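Local coordinates for protein DNA polymerase (Bacillus phage phi29, PDB 2PY5) that replicates the viral genome by protein-primed, strand-displacing DNA synthesis with high processivity and fidelity, and proofreads with a 3'-5' exonuclease, at residues 69-74 with 410-415; 49-52 with 57-60; 38-43 with 165-170. The protein carries 2 engineered substitutions. All blocks are in the same frame, centred on the assembly; numbering follows the deposited sequence.

From the N terminus, strand 38-41 comes first and waits for helix 160-182, with which interaction 3 closes a loop of more than a hundred residues. Interaction 2 falls wholly within that loop: helix 44-54 turns straight back onto strand 57-60. Helix 63-76 follows, and its partner in interaction 1 arrives only at 410-415, so interactions 1 and 3 cross. Interactions 2 and 3 hold helices to the sheet of the exonuclease region, whereas interaction 1 ties that region to the polymerization region. Interactions 1 and 2 touch directly, Ile70 CD1 lying 3.7 Å from Phe60 CE1; the centres of interactions 2 and 3 are about 13 Å apart.

Interaction 1 of 3, residues 69-74 with 410-415; sequences FIINWL and GALGFR. With EDO (1,2-ethanediol), chain O; nucleotides of chain B.
Ile71 and Leu412 meet because each first torsion sets its branch anti to the carbonyl carbon: CG1 of Ile71 (chi1 -64°) and CG of Leu412 (chi1 -74°). In Ile71 this leaves the methyl CG2 anti to the backbone N and directed at the strand. The two side chains cross at about a right angle, and Ile71 CG2 rests 3.8 Å from Leu412 CD2. The other leucine methyl, CD1, sits 4.0 Å from Ile71 CB, so both methyls close on the CG2 side of the isoleucine.

One residue along the helix, Asn72 lays its amide against the flank of Leu412 and close to the carbonyl O of Gly410. That amide is probably turned over in the model, so its individual polar contacts carry no weight. Gly410 O has a firmer partner in Arg76, whose guanidinium also reaches Asn72 O; one arginine thus links the helix to the loop leading into strand 412-416. The positive phi of Gly410 suits glycine, since a CB there would jam against the preceding carbonyl O.

Farther along the strand, Phe414 offers a ring face to thymidine DT5 of chain B. The base lies offset toward the rim, with N3 3.3 Å above the ring plane. Arg415 NE donates a hydrogen bond to O1 of 1,2-ethanediol (3.0 Å), a molecule probably left from crystallisation.

The contact joins the exonuclease region to TPR2 of the polymerization region. Strand 412-416 pairs with strand 402-406, whose Pro404 and Leu406 also pack on Ile71 and Asn72. The same Ile71 side chain also touches strands 89-94 and 100-110, while Trp73 packs on helix 44-54 and bonds through NE1 to Asp45.

Interaction 2 of 3, residues 49-52 with 57-60; sequences AWVL and DLYF
Leu58 spreads its two methyls against neighbouring side chains of helix 44-54. CD2 meets the far corner of the Trp50 indole alone, 3.7 Å from CH2. CD1 sits between the two helix residues, 3.8 Å from Val51 CG2 and 3.8 Å from Trp50 CZ3. Trp50 and Leu58 approach from opposite directions, the methyls reaching the ring obliquely at the end of its benzo half, and the valine crosses the leucine at a slant. Everything that touches here is carbon, with no polar group to satisfy.

The tryptophan reaches so far because CG stands anti to the backbone N (chi1 171°), which throws the indole off the side of the helix toward the strand. Neighbouring rings then fix its tilt: Tyr29 stacks on it, Tyr9 meets it edge-to-face, and Phe47 from the same helix adds a third ring. Leu58 in turn is held by the sheet, its backbone bonded to Val118 and Tyr120 and its side chain packed on Tyr9, Cys11 and Thr117. Val51 is anchored through its carbonyl O, which bonds to Thr117 OG1.

This is a helix-on-sheet contact between consecutive elements, helix 44-54 running into strand 57-60 through a short turn. Tyr59, the residue after Leu58, interacts with the primer terminal protein. Strand 57-60 lies inside the mixed exonuclease sheet, parallel to both of its neighbours, 8-15 and 113-121. Helix 44-54 covers the face bearing Leu58 and also leans on strand 100-110 through Val51 and Ile105; Leu52 and Phe60 carry the packing on to helix 63-76.

Interaction 3 of 3, residues 38-43 with 165-170; sequences YKIGNS and YIKNDI. With EDO (1,2-ethanediol), chain P.
Strand 38-41 and helix 160-182 form part of the 3'-5' exonuclease fold, where the helix packs on one face of the mixed sheet, near its edge strand 38-41. The axes of strand 38-41 and helix segment 165-170 pass 9.5 Å apart at 137°. The helix also carries Asp169, a magnesium ligand that in this complex packs on a DNA phosphate, beside Glu14, which is essential for exonucleolysis.

At the buried end, Ile40 packs against the helix. Its CG1 lies 4.0 Å from Ile166 CG2, and its end methyl CD1 comes in across Lys167, 3.7 Å from the backbone N. Ile166 also packs on Ala26 and Glu14, and Ile170, a turn on, packs on the engineered Ala12, so this small apolar patch adjoins the exonuclease site directly.

Farther toward the start of the strand, Lys167 passes over Tyr38. With CG anti to the backbone N (chi1 -167°) and the rest of the chain fully extended, the lysine crosses one face of the ring. CE stands 3.9 Å from the ring centroid, a CH-pi contact displaced toward the hydroxyl side. That hydroxyl finds its stronger partner in the hydroxyl of Tyr163, one helical turn before Lys167, so the tyrosine is pinned to the helix twice.

At the other end, Ser43 is the N-cap of helix 44-54: its OG caps Glu46 N and also bonds to O1 of 1,2-ethanediol, itself held by Asp45. Back at Tyr38, the lysine chain finishes in a weak hydrogen bond, Lys167 NZ to Tyr38 OH at 3.2 Å.

Interaction 1 of 3, residues 69-74 with 410-415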
loop_
_atom_site.group_PDB
_atom_site.type_symbol
_atom_site.label_atom_id
_atom_site.label_comp_id
_atom_site.label_asym_id
_atom_site.label_seq_id
_atom_site.Cartn_x
_atom_site.Cartn_y
_atom_site.Cartn_z
ATOM N N PHE F 69 -15.730 -2.253 17.006
ATOM C CA PHE F 69 -16.154 -2.224 18.396
ATOM C C PHE F 69 -16.892 -0.934 18.727
ATOM O O PHE F 69 -17.917 -0.950 19.423
ATOM C CB PHE F 69 -14.971 -2.475 19.343
ATOM C CG PHE F 69 -14.419 -3.861 19.235
ATOM C CD1 PHE F 69 -13.522 -4.205 18.216
ATOM C CD2 PHE F 69 -14.815 -4.855 20.118
ATOM C CE1 PHE F 69 -13.047 -5.516 18.107
ATOM C CE2 PHE F 69 -14.316 -6.121 20.004
ATOM C CZ PHE F 69 -13.428 -6.445 19.012
ATOM N N ILE F 70 -16.386 0.188 18.200
ATOM C CA ILE F 70 -16.983 1.491 18.414
ATOM C C ILE F 70 -18.371 1.569 17.808
ATOM O O ILE F 70 -19.309 2.029 18.451
ATOM C CB ILE F 70 -16.053 2.590 17.832
ATOM C CG1 ILE F 70 -14.784 2.707 18.666
ATOM C CG2 ILE F 70 -16.751 3.944 17.728
ATOM C CD1 ILE F 70 -13.687 3.457 17.992
ATOM N N ILE F 71 -18.516 1.106 16.567
ATOM C CA ILE F 71 -19.820 1.150 15.890
ATOM C C ILE F 71 -20.829 0.199 16.557
ATOM O O ILE F 71 -22.003 0.556 16.719
ATOM C CB ILE F 71 -19.702 0.964 14.368
ATOM C CG1 ILE F 71 -18.920 2.139 13.772
ATOM C CG2 ILE F 71 -21.092 0.945 13.721
ATOM C CD1 ILE F 71 -18.696 2.023 12.274
ATOM N N ASN F 72 -20.378 -1.001 16.932
ATOM C CA ASN F 72 -21.229 -1.896 17.715
ATOM C C ASN F 72 -21.763 -1.193 18.969
ATOM O O ASN F 72 -22.918 -1.347 19.331
ATOM C CB ASN F 72 -20.473 -3.172 18.108
ATOM C CG ASN F 72 -20.586 -4.268 17.060
ATOM O OD1 ASN F 72 -19.750 -4.354 16.128
ATOM N ND2 ASN F 72 -21.605 -5.075 17.169
ATOM N N TRP F 73 -20.923 -0.409 19.636
ATOM C CA TRP F 73 -21.369 0.309 20.835
ATOM C C TRP F 73 -22.366 1.410 20.472
ATOM O O TRP F 73 -23.425 1.519 21.079
ATOM C CB TRP F 73 -20.179 0.907 21.588
ATOM C CG TRP F 73 -20.537 1.555 22.902
ATOM C CD1 TRP F 73 -20.492 0.971 24.138
ATOM C CD2 TRP F 73 -21.005 2.900 23.116
ATOM N NE1 TRP F 73 -20.898 1.850 25.094
ATOM C CE2 TRP F 73 -21.220 3.045 24.506
ATOM C CE3 TRP F 73 -21.260 3.989 22.279
ATOM C CZ2 TRP F 73 -21.678 4.232 25.073
ATOM C CZ3 TRP F 73 -21.701 5.168 22.833
ATOM C CH2 TRP F 73 -21.928 5.278 24.225
ATOM N N LEU F 74 -22.026 2.208 19.454
ATOM C CA LEU F 74 -22.865 3.321 19.061
ATOM C C LEU F 74 -24.281 2.839 18.782
ATOM O O LEU F 74 -25.231 3.411 19.272
ATOM C CB LEU F 74 -22.276 4.055 17.841
ATOM C CG LEU F 74 -21.015 4.862 18.121
ATOM C CD1 LEU F 74 -20.325 5.205 16.811
ATOM C CD2 LEU F 74 -21.334 6.145 18.888
ATOM N N GLY F 410 -26.920 -9.193 15.374
ATOM C CA GLY F 410 -26.225 -8.221 16.207
ATOM C C GLY F 410 -24.794 -7.944 15.761
ATOM O O GLY F 410 -24.060 -7.213 16.438
ATOM N N ALA F 411 -24.373 -8.544 14.644
ATOM C CA ALA F 411 -23.059 -8.244 14.052
ATOM C C ALA F 411 -23.200 -7.156 12.996
ATOM O O ALA F 411 -24.285 -6.964 12.432
ATOM C CB ALA F 411 -22.444 -9.491 13.423
ATOM N N LEU F 412 -22.109 -6.434 12.730
ATOM C CA LEU F 412 -22.116 -5.418 11.702
ATOM C C LEU F 412 -22.187 -6.014 10.301
ATOM O O LEU F 412 -21.465 -6.973 9.981
ATOM C CB LEU F 412 -20.860 -4.553 11.803
ATOM C CG LEU F 412 -20.832 -3.573 12.966
ATOM C CD1 LEU F 412 -19.540 -2.801 12.953
ATOM C CD2 LEU F 412 -22.046 -2.618 12.904
ATOM N N GLY F 413 -23.030 -5.411 9.471
ATOM C CA GLY F 413 -23.044 -5.637 8.042
ATOM C C GLY F 413 -22.806 -4.298 7.368
ATOM O O GLY F 413 -22.772 -3.252 8.039
ATOM N N PHE F 414 -22.614 -4.331 6.054
ATOM C CA PHE F 414 -22.306 -3.136 5.278
ATOM C C PHE F 414 -23.093 -3.136 3.986
ATOM O O PHE F 414 -23.199 -4.174 3.309
ATOM C CB PHE F 414 -20.808 -3.074 5.011
ATOM C CG PHE F 414 -20.001 -3.097 6.271
ATOM C CD1 PHE F 414 -19.660 -4.298 6.873
ATOM C CD2 PHE F 414 -19.640 -1.922 6.888
ATOM C CE1 PHE F 414 -18.956 -4.327 8.057
ATOM C CE2 PHE F 414 -18.930 -1.942 8.084
ATOM C CZ PHE F 414 -18.590 -3.137 8.662
ATOM N N ARG F 415 -23.698 -1.994 3.674
ATOM C CA ARG F 415 -24.452 -1.835 2.439
ATOM C C ARG F 415 -23.779 -0.762 1.609
ATOM O O ARG F 415 -23.221 0.176 2.151
ATOM C CB ARG F 415 -25.915 -1.455 2.719
ATOM C CG ARG F 415 -26.146 -0.138 3.447
ATOM C CD ARG F 415 -27.616 0.120 3.621
ATOM N NE ARG F 415 -27.898 1.268 4.474
ATOM C CZ ARG F 415 -27.913 2.536 4.068
ATOM N NH1 ARG F 415 -27.649 2.855 2.813
ATOM N NH2 ARG F 415 -28.195 3.494 4.937
HETATM C C1 EDO O . -30.088 -1.376 6.672
HETATM O O1 EDO O . -29.619 -0.028 6.563
HETATM C C2 EDO O . -30.350 -1.968 5.284
HETATM O O2 EDO O . -29.583 -3.160 5.039
ATOM P P DT B 5 -18.020 -6.458 0.544
ATOM O OP1 DT B 5 -17.973 -7.292 -0.687
ATOM O OP2 DT B 5 -18.916 -5.282 0.617
ATOM O "O5'" DT B 5 -18.433 -7.391 1.779
ATOM C "C5'" DT B 5 -17.811 -8.650 1.971
ATOM C "C4'" DT B 5 -17.919 -9.074 3.424
ATOM O "O4'" DT B 5 -17.066 -8.248 4.255
ATOM C "C3'" DT B 5 -19.303 -8.954 4.045
ATOM O "O3'" DT B 5 -19.487 -10.027 4.955
ATOM C "C2'" DT B 5 -19.272 -7.606 4.763
ATOM C "C1'" DT B 5 -17.836 -7.595 5.254
ATOM N N1 DT B 5 -17.204 -6.254 5.400
ATOM C C2 DT B 5 -16.535 -5.942 6.566
ATOM O O2 DT B 5 -16.401 -6.687 7.547
ATOM N N3 DT B 5 -15.977 -4.683 6.539
ATOM C C4 DT B 5 -16.030 -3.748 5.520
ATOM O O4 DT B 5 -15.469 -2.662 5.629
ATOM C C5 DT B 5 -16.733 -4.148 4.334
ATOM C C7 DT B 5 -16.857 -3.229 3.164
ATOM C C6 DT B 5 -17.283 -5.374 4.325
#

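Interaction 2 of 3, residues 49-52 with 57-60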
loop_
_atom_site.group_PDB
_atom_site.type_symbol
_atom_site.label_atom_id
_atom_site.label_comp_id
_atom_site.label_asym_id
_atom_site.label_seq_id
_atom_site.Cartn_x
_atom_site.Cartn_y
_atom_site.Cartn_z
ATOM N N ALA F 49 -18.027 7.069 27.064
ATOM C CA ALA F 49 -18.492 8.258 27.773
ATOM C C ALA F 49 -17.477 9.403 27.599
ATOM O O ALA F 49 -17.865 10.538 27.365
ATOM C CB ALA F 49 -18.731 7.953 29.269
ATOM N N TRP F 50 -16.191 9.073 27.697
ATOM C CA TRP F 50 -15.113 10.028 27.488
ATOM C C TRP F 50 -15.111 10.529 26.031
ATOM O O TRP F 50 -15.036 11.752 25.782
ATOM C CB TRP F 50 -13.769 9.391 27.872
ATOM C CG TRP F 50 -12.578 10.220 27.483
ATOM C CD1 TRP F 50 -12.071 11.293 28.165
ATOM C CD2 TRP F 50 -11.747 10.047 26.326
ATOM N NE1 TRP F 50 -10.985 11.799 27.495
ATOM C CE2 TRP F 50 -10.758 11.054 26.372
ATOM C CE3 TRP F 50 -11.734 9.135 25.258
ATOM C CZ2 TRP F 50 -9.781 11.183 25.387
ATOM C CZ3 TRP F 50 -10.752 9.265 24.276
ATOM C CH2 TRP F 50 -9.780 10.280 24.363
ATOM N N VAL F 51 -15.217 9.600 25.088
ATOM C CA VAL F 51 -15.288 9.951 23.660
ATOM C C VAL F 51 -16.383 10.997 23.425
ATOM O O VAL F 51 -16.177 11.967 22.694
ATOM C CB VAL F 51 -15.584 8.723 22.769
ATOM C CG1 VAL F 51 -15.881 9.147 21.317
ATOM C CG2 VAL F 51 -14.448 7.702 22.834
ATOM N N LEU F 52 -17.545 10.815 24.048
ATOM C CA LEU F 52 -18.675 11.680 23.753
ATOM C C LEU F 52 -18.479 13.079 24.291
ATOM O O LEU F 52 -19.035 14.031 23.744
ATOM C CB LEU F 52 -19.981 11.090 24.237
ATOM C CG LEU F 52 -20.429 9.776 23.618
ATOM C CD1 LEU F 52 -21.820 9.381 24.147
ATOM C CD2 LEU F 52 -20.413 9.796 22.102
ATOM N N ASP F 57 -10.020 14.908 18.324
ATOM C CA ASP F 57 -9.677 14.038 17.227
ATOM C C ASP F 57 -8.937 12.827 17.793
ATOM O O ASP F 57 -7.895 12.989 18.431
ATOM C CB ASP F 57 -8.744 14.767 16.268
ATOM C CG ASP F 57 -9.420 15.899 15.518
ATOM O OD1 ASP F 57 -10.658 16.051 15.602
ATOM O OD2 ASP F 57 -8.687 16.644 14.818
ATOM N N LEU F 58 -9.464 11.630 17.549
ATOM C CA LEU F 58 -8.891 10.391 18.079
ATOM C C LEU F 58 -8.328 9.597 16.937
ATOM O O LEU F 58 -8.842 9.654 15.818
ATOM C CB LEU F 58 -9.938 9.524 18.779
ATOM C CG LEU F 58 -10.849 10.163 19.814
ATOM C CD1 LEU F 58 -11.702 9.084 20.559
ATOM C CD2 LEU F 58 -10.085 11.098 20.763
ATOM N N TYR F 59 -7.282 8.847 17.237
ATOM C CA TYR F 59 -6.625 7.983 16.263
ATOM C C TYR F 59 -6.496 6.583 16.811
ATOM O O TYR F 59 -5.989 6.404 17.933
ATOM C CB TYR F 59 -5.221 8.522 15.967
ATOM C CG TYR F 59 -5.264 9.792 15.177
ATOM C CD1 TYR F 59 -5.444 11.027 15.801
ATOM C CD2 TYR F 59 -5.165 9.752 13.792
ATOM C CE1 TYR F 59 -5.506 12.194 15.061
ATOM C CE2 TYR F 59 -5.225 10.911 13.046
ATOM C CZ TYR F 59 -5.407 12.121 13.678
ATOM O OH TYR F 59 -5.474 13.282 12.924
ATOM N N PHE F 60 -6.942 5.593 16.037
ATOM C CA PHE F 60 -6.661 4.188 16.319
ATOM C C PHE F 60 -5.806 3.683 15.182
ATOM O O PHE F 60 -5.995 4.101 14.011
ATOM C CB PHE F 60 -7.939 3.335 16.386
ATOM C CG PHE F 60 -8.739 3.520 17.655
ATOM C CD1 PHE F 60 -9.599 4.600 17.805
ATOM C CD2 PHE F 60 -8.649 2.592 18.675
ATOM C CE1 PHE F 60 -10.340 4.750 18.947
ATOM C CE2 PHE F 60 -9.400 2.756 19.834
ATOM C CZ PHE F 60 -10.247 3.830 19.957
#

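Interaction 3 of 3, residues 38-43 with 165-170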
loop_
_atom_site.group_PDB
_atom_site.type_symbol
_atom_site.label_atom_id
_atom_site.label_comp_id
_atom_site.label_asym_id
_atom_site.label_seq_id
_atom_site.Cartn_x
_atom_site.Cartn_y
_atom_site.Cartn_z
ATOM N N TYR F 38 -2.945 10.591 29.997
ATOM C CA TYR F 38 -3.338 9.310 29.455
ATOM C C TYR F 38 -4.180 8.540 30.462
ATOM O O TYR F 38 -4.155 8.827 31.653
ATOM C CB TYR F 38 -2.094 8.509 29.035
ATOM C CG TYR F 38 -1.436 7.772 30.170
ATOM C CD1 TYR F 38 -1.719 6.433 30.392
ATOM C CD2 TYR F 38 -0.565 8.409 31.025
ATOM C CE1 TYR F 38 -1.154 5.747 31.412
ATOM C CE2 TYR F 38 0.018 7.724 32.071
ATOM C CZ TYR F 38 -0.290 6.388 32.260
ATOM O OH TYR F 38 0.278 5.681 33.298
ATOM N N LYS F 39 -4.932 7.570 29.960
ATOM C CA LYS F 39 -5.712 6.709 30.822
ATOM C C LYS F 39 -5.891 5.340 30.186
ATOM O O LYS F 39 -6.118 5.224 28.979
ATOM C CB LYS F 39 -7.074 7.334 31.120
ATOM C CG LYS F 39 -7.872 6.512 32.152
ATOM C CD LYS F 39 -8.995 7.279 32.828
ATOM C CE LYS F 39 -9.801 6.363 33.774
ATOM N NZ LYS F 39 -9.072 6.006 35.040
ATOM N N ILE F 40 -5.751 4.312 31.011
ATOM C CA ILE F 40 -6.039 2.938 30.618
ATOM C C ILE F 40 -7.095 2.373 31.563
ATOM O O ILE F 40 -6.997 2.532 32.785
ATOM C CB ILE F 40 -4.753 2.090 30.645
ATOM C CG1 ILE F 40 -3.808 2.561 29.531
ATOM C CG2 ILE F 40 -5.064 0.596 30.500
ATOM C CD1 ILE F 40 -2.381 2.139 29.722
ATOM N N GLY F 41 -8.107 1.718 30.990
ATOM C CA GLY F 41 -9.213 1.159 31.760
ATOM C C GLY F 41 -9.740 -0.115 31.130
ATOM O O GLY F 41 -9.268 -0.531 30.067
ATOM N N ASN F 42 -10.743 -0.714 31.771
ATOM C CA ASN F 42 -11.238 -2.021 31.347
ATOM C C ASN F 42 -12.713 -2.016 30.945
ATOM O O ASN F 42 -13.355 -3.055 30.929
ATOM C CB ASN F 42 -10.946 -3.075 32.423
ATOM C CG ASN F 42 -11.827 -2.933 33.656
ATOM O OD1 ASN F 42 -12.585 -1.961 33.784
ATOM N ND2 ASN F 42 -11.747 -3.918 34.575
ATOM N N SER F 43 -13.231 -0.846 30.589
ATOM C CA SER F 43 -14.651 -0.688 30.234
ATOM C C SER F 43 -14.842 0.151 28.981
ATOM O O SER F 43 -14.465 1.306 28.968
ATOM C CB SER F 43 -15.382 -0.015 31.394
ATOM O OG SER F 43 -16.688 0.384 31.033
ATOM N N TYR F 165 2.133 -2.732 28.152
ATOM C CA TYR F 165 2.038 -2.972 26.710
ATOM C C TYR F 165 1.074 -1.988 26.039
ATOM O O TYR F 165 1.352 -1.454 24.965
ATOM C CB TYR F 165 1.557 -4.397 26.410
ATOM C CG TYR F 165 2.632 -5.455 26.339
ATOM C CD1 TYR F 165 3.723 -5.318 25.483
ATOM C CD2 TYR F 165 2.535 -6.620 27.101
ATOM C CE1 TYR F 165 4.706 -6.299 25.412
ATOM C CE2 TYR F 165 3.509 -7.608 27.029
ATOM C CZ TYR F 165 4.590 -7.441 26.184
ATOM O OH TYR F 165 5.559 -8.420 26.114
ATOM N N ILE F 166 -0.074 -1.767 26.669
ATOM C CA ILE F 166 -1.089 -0.879 26.123
ATOM C C ILE F 166 -0.565 0.561 26.092
ATOM O O ILE F 166 -0.703 1.264 25.086
ATOM C CB ILE F 166 -2.418 -0.973 26.940
ATOM C CG1 ILE F 166 -3.007 -2.389 26.838
ATOM C CG2 ILE F 166 -3.433 0.083 26.444
ATOM C CD1 ILE F 166 -4.033 -2.723 27.940
ATOM N N LYS F 167 0.057 0.986 27.182
ATOM C CA LYS F 167 0.644 2.313 27.266
ATOM C C LYS F 167 1.725 2.506 26.194
ATOM O O LYS F 167 1.818 3.568 25.572
ATOM C CB LYS F 167 1.250 2.539 28.650
ATOM C CG LYS F 167 1.599 3.981 28.916
ATOM C CD LYS F 167 2.180 4.151 30.277
ATOM C CE LYS F 167 2.618 5.576 30.502
ATOM N NZ LYS F 167 3.172 5.770 31.867
ATOM N N ASN F 168 2.533 1.476 25.977
ATOM C CA ASN F 168 3.599 1.542 24.968
ATOM C C ASN F 168 3.000 1.656 23.569
ATOM O O ASN F 168 3.457 2.472 22.749
ATOM C CB ASN F 168 4.497 0.307 25.069
ATOM C CG ASN F 168 5.622 0.314 24.062
ATOM O OD1 ASN F 168 5.858 -0.685 23.375
ATOM N ND2 ASN F 168 6.339 1.435 23.972
ATOM N N ASP F 169 1.987 0.840 23.281
ATOM C CA ASP F 169 1.319 0.891 21.971
ATOM C C ASP F 169 0.776 2.272 21.653
ATOM O O ASP F 169 1.024 2.802 20.565
ATOM C CB ASP F 169 0.159 -0.100 21.882
ATOM C CG ASP F 169 0.607 -1.519 21.654
ATOM O OD1 ASP F 169 1.824 -1.763 21.524
ATOM O OD2 ASP F 169 -0.283 -2.399 21.596
ATOM N N ILE F 170 0.019 2.858 22.579
ATOM C CA ILE F 170 -0.559 4.186 22.313
ATOM C C ILE F 170 0.517 5.280 22.286
ATOM O O ILE F 170 0.385 6.251 21.561
ATOM C CB ILE F 170 -1.723 4.545 23.282
ATOM C CG1 ILE F 170 -1.255 4.697 24.745
ATOM C CG2 ILE F 170 -2.830 3.486 23.155
ATOM C CD1 ILE F 170 -2.425 4.897 25.732
HETATM C C1 EDO P . -19.460 1.090 32.991
HETATM O O1 EDO P . -18.069 1.333 33.226
HETATM C C2 EDO P . -19.685 -0.340 32.514
HETATM O O2 EDO P . -21.078 -0.575 32.242
#